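Local coordinates for GTP cyclohydrolase 1 type 2 homolog (Thermus thermophilus, PDB 2YYB), which is of unknown function but, as a member of the GTP cyclohydrolase I type 2/NIF3 family, probably binds divalent metal ions, at residues A[195-198]-A[199-203]; A[7-10]-A[11-15]; A[78-81]-A[82-86]; A[20-23]-A[24-28]. All blocks are in the same frame, centred on the assembly; numbering follows the deposited sequence.

Contact 1 of 4, residues A[195-198]-A[199-203]; sequences FHET and FERGL
Phe-199 lays the corner of its ring over one face of Phe-195, its CE1 3.5 Å from Phe-195 CE1, with the planes 52° apart. At the edge of the Phe-195 ring lies His-196 CE1, and Phe-195 CD2 in turn sits over the centre of the imidazole of His-196. Phe-195 O sits at the edge of the Phe-199 ring, near its plane and 3.4 Å from Phe-199 CD1. Phe-195 CG lies opposite its backbone N (chi1 -168°) and Phe-199 CG beside its own (chi1 -67°), which lets the rings meet across one turn. His-156 adds a third ring, packing on both phenylalanines. The short helix 195-200 is the crossover of a beta-alpha-beta unit between strands 184-187 and 204-207. A Schellman motif ends that helix: Leu-203 N donates to Thr-198 O at 2.9 Å and Gly-202 N to Phe-199 O at 2.6 Å, with Gly-202 at positive phi. Glu-197 OE1 and Arg-201 NH2 form a salt bridge, though the modelled place of that oxygen is doubtful. Glu-200 reaches the second subunit, where Glu-47 N donates to its OE2 and Arg-82 NE forms a salt bridge with OE1; a water joins OE2 to His-196 ND1.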
loop_
_atom_site.group_PDB
_atom_site.type_symbol
_atom_site.label_atom_id
_atom_site.label_comp_id
_atom_site.label_asym_id
_atom_site.label_seq_id
_atom_site.Cartn_x
_atom_site.Cartn_y
_atom_site.Cartn_z
ATOM N N PHE A 195 -12.144 11.053 -25.908
ATOM C CA PHE A 195 -12.558 11.442 -27.242
ATOM C C PHE A 195 -11.896 10.622 -28.361
ATOM O O PHE A 195 -12.544 9.801 -29.002
ATOM C CB PHE A 195 -12.253 12.913 -27.468
ATOM C CG PHE A 195 -12.887 13.465 -28.696
ATOM C CD1 PHE A 195 -14.256 13.715 -28.727
ATOM C CD2 PHE A 195 -12.132 13.700 -29.834
ATOM C CE1 PHE A 195 -14.866 14.195 -29.880
ATOM C CE2 PHE A 195 -12.730 14.179 -30.990
ATOM C CZ PHE A 195 -14.102 14.427 -31.012
ATOM N N HIS A 196 -10.607 10.841 -28.596
ATOM C CA HIS A 196 -9.907 10.141 -29.665
ATOM C C HIS A 196 -9.992 8.631 -29.618
ATOM O O HIS A 196 -10.134 7.981 -30.655
ATOM C CB HIS A 196 -8.449 10.602 -29.723
ATOM C CG HIS A 196 -8.309 12.041 -30.113
ATOM N ND1 HIS A 196 -8.574 12.489 -31.390
ATOM C CD2 HIS A 196 -8.038 13.146 -29.375
ATOM C CE1 HIS A 196 -8.477 13.806 -31.420
ATOM N NE2 HIS A 196 -8.153 14.229 -30.210
ATOM N N GLU A 197 -9.927 8.064 -28.423
ATOM C CA GLU A 197 -10.007 6.621 -28.322
ATOM C C GLU A 197 -11.367 6.144 -28.877
ATOM O O GLU A 197 -11.434 5.188 -29.657
ATOM C CB GLU A 197 -9.835 6.181 -26.873
ATOM C CG GLU A 197 -9.685 4.692 -26.745
ATOM C CD GLU A 197 -9.988 4.175 -25.351
ATOM O OE1 GLU A 197 -10.120 2.936 -25.199
ATOM O OE2 GLU A 197 -10.090 5.005 -24.419
ATOM N N THR A 198 -12.441 6.823 -28.482
ATOM C CA THR A 198 -13.772 6.481 -28.952
ATOM C C THR A 198 -13.887 6.370 -30.491
ATOM O O THR A 198 -14.487 5.430 -31.004
ATOM C CB THR A 198 -14.800 7.510 -28.455
ATOM O OG1 THR A 198 -15.008 7.321 -27.064
ATOM C CG2 THR A 198 -16.117 7.351 -29.162
ATOM N N PHE A 199 -13.334 7.321 -31.228
ATOM C CA PHE A 199 -13.427 7.238 -32.672
ATOM C C PHE A 199 -12.447 6.235 -33.280
ATOM O O PHE A 199 -12.834 5.386 -34.087
ATOM C CB PHE A 199 -13.242 8.615 -33.297
ATOM C CG PHE A 199 -14.365 9.562 -32.980
ATOM C CD1 PHE A 199 -14.331 10.351 -31.824
ATOM C CD2 PHE A 199 -15.497 9.615 -33.793
ATOM C CE1 PHE A 199 -15.403 11.168 -31.481
ATOM C CE2 PHE A 199 -16.576 10.435 -33.452
ATOM C CZ PHE A 199 -16.526 11.207 -32.295
ATOM N N GLU A 200 -11.188 6.315 -32.869
ATOM C CA GLU A 200 -10.172 5.426 -33.378
ATOM C C GLU A 200 -10.556 3.980 -33.228
ATOM O O GLU A 200 -10.155 3.145 -34.029
ATOM C CB GLU A 200 -8.856 5.686 -32.675
ATOM C CG GLU A 200 -8.245 6.975 -33.097
ATOM C CD GLU A 200 -6.923 7.199 -32.444
ATOM O OE1 GLU A 200 -6.184 6.205 -32.272
ATOM O OE2 GLU A 200 -6.615 8.361 -32.112
ATOM N N ARG A 201 -11.340 3.678 -32.209
ATOM C CA ARG A 201 -11.758 2.310 -31.995
ATOM C C ARG A 201 -13.165 2.043 -32.570
ATOM O O ARG A 201 -13.786 1.016 -32.273
ATOM C CB ARG A 201 -11.706 1.982 -30.500
ATOM C CG ARG A 201 -11.963 0.516 -30.220
ATOM C CD ARG A 201 -11.340 0.072 -28.925
ATOM N NE ARG A 201 -11.990 0.694 -27.790
ATOM C CZ ARG A 201 -11.406 0.854 -26.611
ATOM N NH1 ARG A 201 -10.148 0.433 -26.412
ATOM N NH2 ARG A 201 -12.080 1.442 -25.630
ATOM N N GLY A 202 -13.650 2.964 -33.403
ATOM C CA GLY A 202 -14.960 2.827 -34.014
ATOM C C GLY A 202 -16.090 2.501 -33.057
ATOM O O GLY A 202 -16.911 1.621 -33.321
ATOM N N LEU A 203 -16.141 3.217 -31.942
ATOM C CA LEU A 203 -17.173 3.016 -30.940
ATOM C C LEU A 203 -18.293 4.030 -31.130
ATOM O O LEU A 203 -18.070 5.157 -31.564
ATOM C CB LEU A 203 -16.578 3.199 -29.547
ATOM C CG LEU A 203 -16.446 2.022 -28.585
ATOM C CD1 LEU A 203 -15.857 0.821 -29.276
ATOM C CD2 LEU A 203 -15.561 2.441 -27.427
HETATM O O HOH W 1 -7.532 10.282 -33.373
#

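Contact 2 of 4, residues A[7-10]-A[11-15]; sequences VRYL and DAYLR
Tyr-9 and Tyr-13 carry matching first torsions, each CG opposite its own backbone nitrogen (chi1 176° and -177°), and one helical turn apart this sends the two phenol groups off side by side in the same direction. The ring planes end up 9° from parallel, yet they are slid so far along each other, with ring centroids 5.6 Å apart, that they scarcely overlap. What lies over one face of Tyr-9 is instead the methylene of Tyr-13, a CH-pi contact with CB 4.3 Å from the ring centroid. Tyr-9 OH comes within 3.8 Å of Tyr-13 CD1, and its hydrogen-bond partner is His-224 NE2; the imidazole of the same histidine stacks on Tyr-13. Beneath the side chains the backbone keeps regular alpha-helical pairing, with Tyr-13 N bound to Tyr-9 O at 2.7 Å. Helix 3-13 then closes in a Schellman motif, where Arg-15, at positive phi, gives its N to Ala-12 O and Ile-16 N reaches Asp-11 O. On another side of the helix Asp-11 lies alongside Val-7, its OD1 3.6 Å from Val-7 CG1, and OD2 is hydrogen-bonded to Tyr-94 OH on strand 92-95. With an alanine here in place of Asp-11, the Tyr-94 hydroxyl would probably lose its carboxylate partner, and the tie between helix and sheet with it. Leu-10 packs on Phe-60, Tyr-94, Leu-221 and Leu-225, between the sheet and helix 216-229.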
loop_
_atom_site.group_PDB
_atom_site.type_symbol
_atom_site.label_atom_id
_atom_site.label_comp_id
_atom_site.label_asym_id
_atom_site.label_seq_id
_atom_site.Cartn_x
_atom_site.Cartn_y
_atom_site.Cartn_z
ATOM N N VAL A 7 -34.982 0.396 6.827
ATOM C CA VAL A 7 -33.554 0.345 6.565
ATOM C C VAL A 7 -33.081 -1.109 6.390
ATOM O O VAL A 7 -32.282 -1.404 5.495
ATOM C CB VAL A 7 -32.745 1.043 7.687
ATOM C CG1 VAL A 7 -31.265 0.845 7.457
ATOM C CG2 VAL A 7 -33.058 2.533 7.704
ATOM N N ARG A 8 -33.588 -2.011 7.226
ATOM C CA ARG A 8 -33.227 -3.422 7.145
ATOM C C ARG A 8 -33.648 -3.994 5.796
ATOM O O ARG A 8 -32.857 -4.654 5.112
ATOM C CB ARG A 8 -33.916 -4.205 8.259
ATOM C CG ARG A 8 -32.999 -5.039 9.130
ATOM C CD ARG A 8 -33.343 -4.818 10.590
ATOM N NE ARG A 8 -34.789 -4.760 10.793
ATOM C CZ ARG A 8 -35.375 -4.207 11.854
ATOM N NH1 ARG A 8 -34.633 -3.665 12.815
ATOM N NH2 ARG A 8 -36.704 -4.177 11.948
ATOM N N TYR A 9 -34.895 -3.734 5.409
ATOM C CA TYR A 9 -35.391 -4.224 4.135
ATOM C C TYR A 9 -34.512 -3.724 2.998
ATOM O O TYR A 9 -34.000 -4.523 2.210
ATOM C CB TYR A 9 -36.818 -3.761 3.888
ATOM C CG TYR A 9 -37.342 -4.165 2.523
ATOM C CD1 TYR A 9 -37.672 -5.504 2.241
ATOM C CD2 TYR A 9 -37.531 -3.213 1.515
ATOM C CE1 TYR A 9 -38.190 -5.881 0.983
ATOM C CE2 TYR A 9 -38.042 -3.582 0.264
ATOM C CZ TYR A 9 -38.370 -4.914 0.008
ATOM O OH TYR A 9 -38.890 -5.264 -1.216
ATOM N N LEU A 10 -34.331 -2.405 2.914
ATOM C CA LEU A 10 -33.514 -1.818 1.854
ATOM C C LEU A 10 -32.108 -2.393 1.771
ATOM O O LEU A 10 -31.633 -2.713 0.683
ATOM C CB LEU A 10 -33.457 -0.304 2.010
ATOM C CG LEU A 10 -34.815 0.330 1.702
ATOM C CD1 LEU A 10 -34.752 1.842 1.891
ATOM C CD2 LEU A 10 -35.201 -0.020 0.274
ATOM N N ASP A 11 -31.441 -2.538 2.906
ATOM C CA ASP A 11 -30.101 -3.099 2.887
ATOM C C ASP A 11 -30.184 -4.511 2.300
ATOM O O ASP A 11 -29.285 -4.966 1.582
ATOM C CB ASP A 11 -29.529 -3.154 4.302
ATOM C CG ASP A 11 -29.294 -1.770 4.896
ATOM O OD1 ASP A 11 -29.117 -1.684 6.122
ATOM O OD2 ASP A 11 -29.273 -0.770 4.143
ATOM N N ALA A 12 -31.282 -5.195 2.594
ATOM C CA ALA A 12 -31.481 -6.554 2.111
ATOM C C ALA A 12 -31.767 -6.578 0.618
ATOM O O ALA A 12 -31.065 -7.243 -0.150
ATOM C CB ALA A 12 -32.628 -7.202 2.859
ATOM N N TYR A 13 -32.800 -5.839 0.226
ATOM C CA TYR A 13 -33.247 -5.755 -1.154
ATOM C C TYR A 13 -32.166 -5.324 -2.115
ATOM O O TYR A 13 -32.088 -5.836 -3.226
ATOM C CB TYR A 13 -34.429 -4.789 -1.255
ATOM C CG TYR A 13 -35.033 -4.675 -2.635
ATOM C CD1 TYR A 13 -35.676 -5.759 -3.238
ATOM C CD2 TYR A 13 -34.977 -3.476 -3.331
ATOM C CE1 TYR A 13 -36.252 -5.643 -4.507
ATOM C CE2 TYR A 13 -35.544 -3.343 -4.594
ATOM C CZ TYR A 13 -36.182 -4.425 -5.181
ATOM O OH TYR A 13 -36.751 -4.269 -6.433
ATOM N N LEU A 14 -31.342 -4.368 -1.697
ATOM C CA LEU A 14 -30.266 -3.859 -2.537
ATOM C C LEU A 14 -29.004 -4.656 -2.258
ATOM O O LEU A 14 -28.013 -4.533 -2.971
ATOM C CB LEU A 14 -30.037 -2.376 -2.234
ATOM C CG LEU A 14 -31.288 -1.497 -2.364
ATOM C CD1 LEU A 14 -31.023 -0.124 -1.778
ATOM C CD2 LEU A 14 -31.690 -1.384 -3.824
ATOM N N ARG A 15 -29.068 -5.496 -1.227
ATOM C CA ARG A 15 -27.941 -6.316 -0.799
ATOM C C ARG A 15 -26.635 -5.541 -0.929
ATOM O O ARG A 15 -25.752 -5.889 -1.699
ATOM C CB ARG A 15 -27.891 -7.640 -1.581
ATOM C CG ARG A 15 -28.115 -7.536 -3.071
ATOM C CD ARG A 15 -28.580 -8.871 -3.640
ATOM N NE ARG A 15 -29.306 -8.677 -4.893
ATOM C CZ ARG A 15 -30.186 -9.537 -5.404
ATOM N NH1 ARG A 15 -30.463 -10.678 -4.773
ATOM N NH2 ARG A 15 -30.813 -9.245 -6.541
#

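Contact 3 of 4, residues A[78-81]-A[82-86]; sequences HHKR and RLETL
The pairing of Lys-80 with Glu-84 is an i to i+4 salt bridge along helix 77-88, the crossover between parallel strands 60-63 and 92-95. Lys-80 NZ reaches Glu-84 OE2 at 3.3 Å, a long and weak bond, and the two side chains approach at a slant. The lysine sets off opposite its backbone nitrogen (chi1 -170°) and stays extended, which carries its ammonium group along the helix to the carboxylate. A water bridges the pair, accepting from Lys-80 NZ and donating to Glu-84 OE1, each at 3.2 Å. Replacing Glu-84 by an alanine would remove both the direct and the water-borne link, and is likely to leave Lys-80 without its mate and freer to swing. On another side of the helix, Arg-82 runs beside His-78, one turn earlier, and the guanidinium turns a face to the imidazole edge, with His-78 CD2 3.8 Å from Arg-82 CZ and the planes 90° apart. The aliphatic part of the arginine is laid over the backbone, CG 3.2 Å from His-78 O. Its NE forms a salt bridge with OE1 of Glu-200 of the second subunit, whereas Thr-85 OG1 bonds to Glu-47 OE1 within the chain. Around the helix, Arg-82, Thr-85 and Leu-86 pack on Phe-50 of helix 47-55, Leu-83 rests on Ile-75, and the third subunit brings its own Leu-83 and Phe-87 against Leu-83, Lys-80 and Glu-84.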
loop_
_atom_site.group_PDB
_atom_site.type_symbol
_atom_site.label_atom_id
_atom_site.label_comp_id
_atom_site.label_asym_id
_atom_site.label_seq_id
_atom_site.Cartn_x
_atom_site.Cartn_y
_atom_site.Cartn_z
ATOM N N HIS A 78 -21.140 24.560 4.693
ATOM C CA HIS A 78 -22.262 23.951 4.012
ATOM C C HIS A 78 -22.575 22.542 4.519
ATOM O O HIS A 78 -23.692 22.064 4.359
ATOM C CB HIS A 78 -22.048 23.964 2.494
ATOM C CG HIS A 78 -21.127 22.900 1.994
ATOM N ND1 HIS A 78 -19.757 22.991 2.102
ATOM C CD2 HIS A 78 -21.381 21.742 1.335
ATOM C CE1 HIS A 78 -19.206 21.937 1.523
ATOM N NE2 HIS A 78 -20.168 21.164 1.049
ATOM N N HIS A 79 -21.603 21.880 5.143
ATOM C CA HIS A 79 -21.853 20.546 5.686
ATOM C C HIS A 79 -22.755 20.656 6.917
ATOM O O HIS A 79 -23.611 19.802 7.170
ATOM C CB HIS A 79 -20.553 19.878 6.095
ATOM C CG HIS A 79 -19.607 19.678 4.964
ATOM N ND1 HIS A 79 -18.350 20.242 4.940
ATOM C CD2 HIS A 79 -19.731 18.979 3.814
ATOM C CE1 HIS A 79 -17.740 19.897 3.822
ATOM N NE2 HIS A 79 -18.555 19.131 3.121
ATOM N N LYS A 80 -22.552 21.720 7.685
ATOM C CA LYS A 80 -23.353 21.915 8.854
ATOM C C LYS A 80 -24.769 22.271 8.464
ATOM O O LYS A 80 -25.718 21.696 9.011
ATOM C CB LYS A 80 -22.800 23.020 9.721
ATOM C CG LYS A 80 -23.504 23.061 11.041
ATOM C CD LYS A 80 -23.534 24.440 11.582
ATOM C CE LYS A 80 -24.294 24.498 12.879
ATOM N NZ LYS A 80 -24.482 25.918 13.178
ATOM N N ARG A 81 -24.923 23.209 7.529
ATOM C CA ARG A 81 -26.263 23.626 7.108
ATOM C C ARG A 81 -27.095 22.460 6.602
ATOM O O ARG A 81 -28.300 22.390 6.880
ATOM C CB ARG A 81 -26.207 24.734 6.048
ATOM C CG ARG A 81 -25.753 26.087 6.617
ATOM C CD ARG A 81 -25.988 27.231 5.656
ATOM N NE ARG A 81 -25.220 27.058 4.433
ATOM C CZ ARG A 81 -23.914 27.280 4.339
ATOM N NH1 ARG A 81 -23.228 27.700 5.403
ATOM N NH2 ARG A 81 -23.288 27.061 3.185
ATOM N N ARG A 82 -26.459 21.530 5.894
ATOM C CA ARG A 82 -27.182 20.377 5.385
ATOM C C ARG A 82 -27.801 19.560 6.528
ATOM O O ARG A 82 -28.992 19.187 6.481
ATOM C CB ARG A 82 -26.256 19.493 4.553
ATOM C CG ARG A 82 -25.913 20.055 3.197
ATOM C CD ARG A 82 -24.806 19.246 2.583
ATOM N NE ARG A 82 -24.541 19.656 1.210
ATOM C CZ ARG A 82 -23.793 18.965 0.350
ATOM N NH1 ARG A 82 -23.234 17.827 0.723
ATOM N NH2 ARG A 82 -23.605 19.418 -0.883
ATOM N N LEU A 83 -26.987 19.292 7.550
ATOM C CA LEU A 83 -27.439 18.532 8.698
ATOM C C LEU A 83 -28.522 19.253 9.501
ATOM O O LEU A 83 -29.447 18.619 10.007
ATOM C CB LEU A 83 -26.254 18.200 9.606
ATOM C CG LEU A 83 -25.171 17.360 8.960
ATOM C CD1 LEU A 83 -24.146 16.991 10.013
ATOM C CD2 LEU A 83 -25.790 16.111 8.344
ATOM N N GLU A 84 -28.412 20.570 9.631
ATOM C CA GLU A 84 -29.418 21.324 10.370
ATOM C C GLU A 84 -30.780 21.104 9.720
ATOM O O GLU A 84 -31.786 20.934 10.413
ATOM C CB GLU A 84 -29.078 22.824 10.390
ATOM C CG GLU A 84 -27.912 23.166 11.277
ATOM C CD GLU A 84 -27.569 24.644 11.280
ATOM O OE1 GLU A 84 -27.249 25.192 10.192
ATOM O OE2 GLU A 84 -27.611 25.262 12.374
ATOM N N THR A 85 -30.795 21.114 8.388
ATOM C CA THR A 85 -32.000 20.915 7.600
ATOM C C THR A 85 -32.553 19.507 7.804
ATOM O O THR A 85 -33.733 19.329 8.092
ATOM C CB THR A 85 -31.696 21.129 6.127
ATOM O OG1 THR A 85 -31.140 22.428 5.962
ATOM C CG2 THR A 85 -32.933 21.025 5.285
ATOM N N LEU A 86 -31.723 18.487 7.656
ATOM C CA LEU A 86 -32.258 17.156 7.885
ATOM C C LEU A 86 -32.790 17.093 9.322
ATOM O O LEU A 86 -33.919 16.668 9.541
ATOM C CB LEU A 86 -31.200 16.069 7.661
ATOM C CG LEU A 86 -30.575 15.953 6.266
ATOM C CD1 LEU A 86 -29.596 14.798 6.277
ATOM C CD2 LEU A 86 -31.630 15.730 5.195
HETATM O O HOH W 2 -25.208 27.605 10.518
#

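Contact 4 of 4, residues A[20-23]-A[24-28]; sequences PQDP and SLNGL
Asp-22 bends its carboxylate back toward the residues that follow it, with CG opposite the backbone nitrogen (chi1 -166°). From there OD2 accepts a weak hydrogen bond from Ser-24 N at 3.4 Å, a side-chain oxygen to the amide two residues on, which is the connectivity of an Asx turn. The same carboxylate has stronger partners: OD2 takes His-97 ND1 and OD1 takes Leu-98 N at the start of helix 98-102. These two bonds and the weak one from Ser-24 together probably hold the buried carboxylate in its rotation. Pro-23 comes next, its exposed ring lying next to the Ser-24 amide. With phi/psi of -58/-39° the chain turns here, consistent with the serine amide coming back to the aspartate. The Ser-24 hydroxyl also leans that way, its OG lying between its own backbone N and carbonyl carbon and 3.5 Å from Asp-22 OD2. Beyond it the Asn-26 side chain crosses that of Asp-22 at about a right angle, its CG 3.7 Å from Asp-22 OD1, and both side chains rest on Pro-99. Gly-27 then enters strand 27-30, pairing with Ala-95 through backbone hydrogen bonds, at angles where a side chain would press on the preceding carbonyl. The turn therefore lies close to the predicted two-metal site of this family, and may belong to its outer surroundings: the side chain of Asp-22 is about 7 Å from that of Asp-101, a predicted ligand of the first metal.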
loop_
_atom_site.group_PDB
_atom_site.type_symbol
_atom_site.label_atom_id
_atom_site.label_comp_id
_atom_site.label_asym_id
_atom_site.label_seq_id
_atom_site.Cartn_x
_atom_site.Cartn_y
_atom_site.Cartn_z
ATOM N N PRO A 20 -18.724 -4.055 -1.253
ATOM C CA PRO A 20 -17.796 -3.613 -0.197
ATOM C C PRO A 20 -16.692 -2.652 -0.632
ATOM O O PRO A 20 -15.995 -2.089 0.208
ATOM C CB PRO A 20 -17.218 -4.926 0.317
ATOM C CG PRO A 20 -17.102 -5.727 -0.960
ATOM C CD PRO A 20 -18.454 -5.462 -1.617
ATOM N N GLN A 21 -16.538 -2.469 -1.938
ATOM C CA GLN A 21 -15.505 -1.585 -2.471
ATOM C C GLN A 21 -16.069 -0.253 -2.994
ATOM O O GLN A 21 -15.452 0.417 -3.837
ATOM C CB GLN A 21 -14.736 -2.308 -3.588
ATOM C CG GLN A 21 -15.482 -2.467 -4.922
ATOM C CD GLN A 21 -16.858 -3.107 -4.788
ATOM O OE1 GLN A 21 -17.082 -3.977 -3.941
ATOM N NE2 GLN A 21 -17.786 -2.689 -5.646
ATOM N N ASP A 22 -17.246 0.118 -2.497
ATOM C CA ASP A 22 -17.885 1.365 -2.899
ATOM C C ASP A 22 -17.420 2.405 -1.887
ATOM O O ASP A 22 -17.649 2.243 -0.684
ATOM C CB ASP A 22 -19.410 1.211 -2.855
ATOM C CG ASP A 22 -20.138 2.337 -3.574
ATOM O OD1 ASP A 22 -21.359 2.195 -3.818
ATOM O OD2 ASP A 22 -19.495 3.359 -3.895
ATOM N N PRO A 23 -16.740 3.477 -2.352
ATOM C CA PRO A 23 -16.269 4.504 -1.413
ATOM C C PRO A 23 -17.406 5.119 -0.597
ATOM O O PRO A 23 -17.253 5.365 0.596
ATOM C CB PRO A 23 -15.570 5.519 -2.326
ATOM C CG PRO A 23 -16.336 5.400 -3.609
ATOM C CD PRO A 23 -16.492 3.899 -3.745
ATOM N N SER A 24 -18.550 5.343 -1.238
ATOM C CA SER A 24 -19.697 5.935 -0.553
ATOM C C SER A 24 -20.235 5.001 0.526
ATOM O O SER A 24 -20.228 3.784 0.366
ATOM C CB SER A 24 -20.815 6.249 -1.542
ATOM O OG SER A 24 -21.642 5.117 -1.712
ATOM N N LEU A 25 -20.694 5.584 1.623
ATOM C CA LEU A 25 -21.231 4.808 2.730
ATOM C C LEU A 25 -22.682 4.457 2.394
ATOM O O LEU A 25 -23.580 5.274 2.589
ATOM C CB LEU A 25 -21.168 5.640 4.020
ATOM C CG LEU A 25 -21.223 4.922 5.365
ATOM C CD1 LEU A 25 -21.400 3.430 5.154
ATOM C CD2 LEU A 25 -19.932 5.203 6.132
ATOM N N ASN A 26 -22.909 3.253 1.884
ATOM C CA ASN A 26 -24.253 2.841 1.509
ATOM C C ASN A 26 -25.108 2.478 2.721
ATOM O O ASN A 26 -24.616 1.886 3.691
ATOM C CB ASN A 26 -24.179 1.674 0.518
ATOM C CG ASN A 26 -23.625 2.100 -0.852
ATOM O OD1 ASN A 26 -22.997 1.303 -1.553
ATOM N ND2 ASN A 26 -23.863 3.357 -1.235
ATOM N N GLY A 27 -26.387 2.851 2.665
ATOM C CA GLY A 27 -27.310 2.581 3.759
ATOM C C GLY A 27 -27.799 3.868 4.399
ATOM O O GLY A 27 -27.782 4.916 3.766
ATOM N N LEU A 28 -28.236 3.795 5.649
ATOM C CA LEU A 28 -28.715 4.980 6.349
ATOM C C LEU A 28 -27.532 5.865 6.718
ATOM O O LEU A 28 -26.719 5.491 7.554
ATOM C CB LEU A 28 -29.476 4.591 7.625
ATOM C CG LEU A 28 -30.083 5.738 8.444
ATOM C CD1 LEU A 28 -31.214 6.421 7.690
ATOM C CD2 LEU A 28 -30.606 5.180 9.741
#

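In the fold
Contacts 2 and 4 touch, with centres about 13 Å apart and Asp-11 OD2 3.9 Å from Gly-27 CA, so helix 3-13 lies against the start of strand 27-30. Both lie near the predicted metal site: the side chain of Ser-24 is about 7 Å from that of His-65, and the side chain of Leu-14 about 9 Å from that of His-64. Contact 3 comes near through Arg-82, whose side chain is about 9 Å from that of His-65. Contact 1 is remote, its centre about 43 Å from that of contact 3 in one chain, yet between subunits the two regions meet, Glu-200 of one with Arg-82 of the other. Contacts 3 and 4 both adjoin the third subunit.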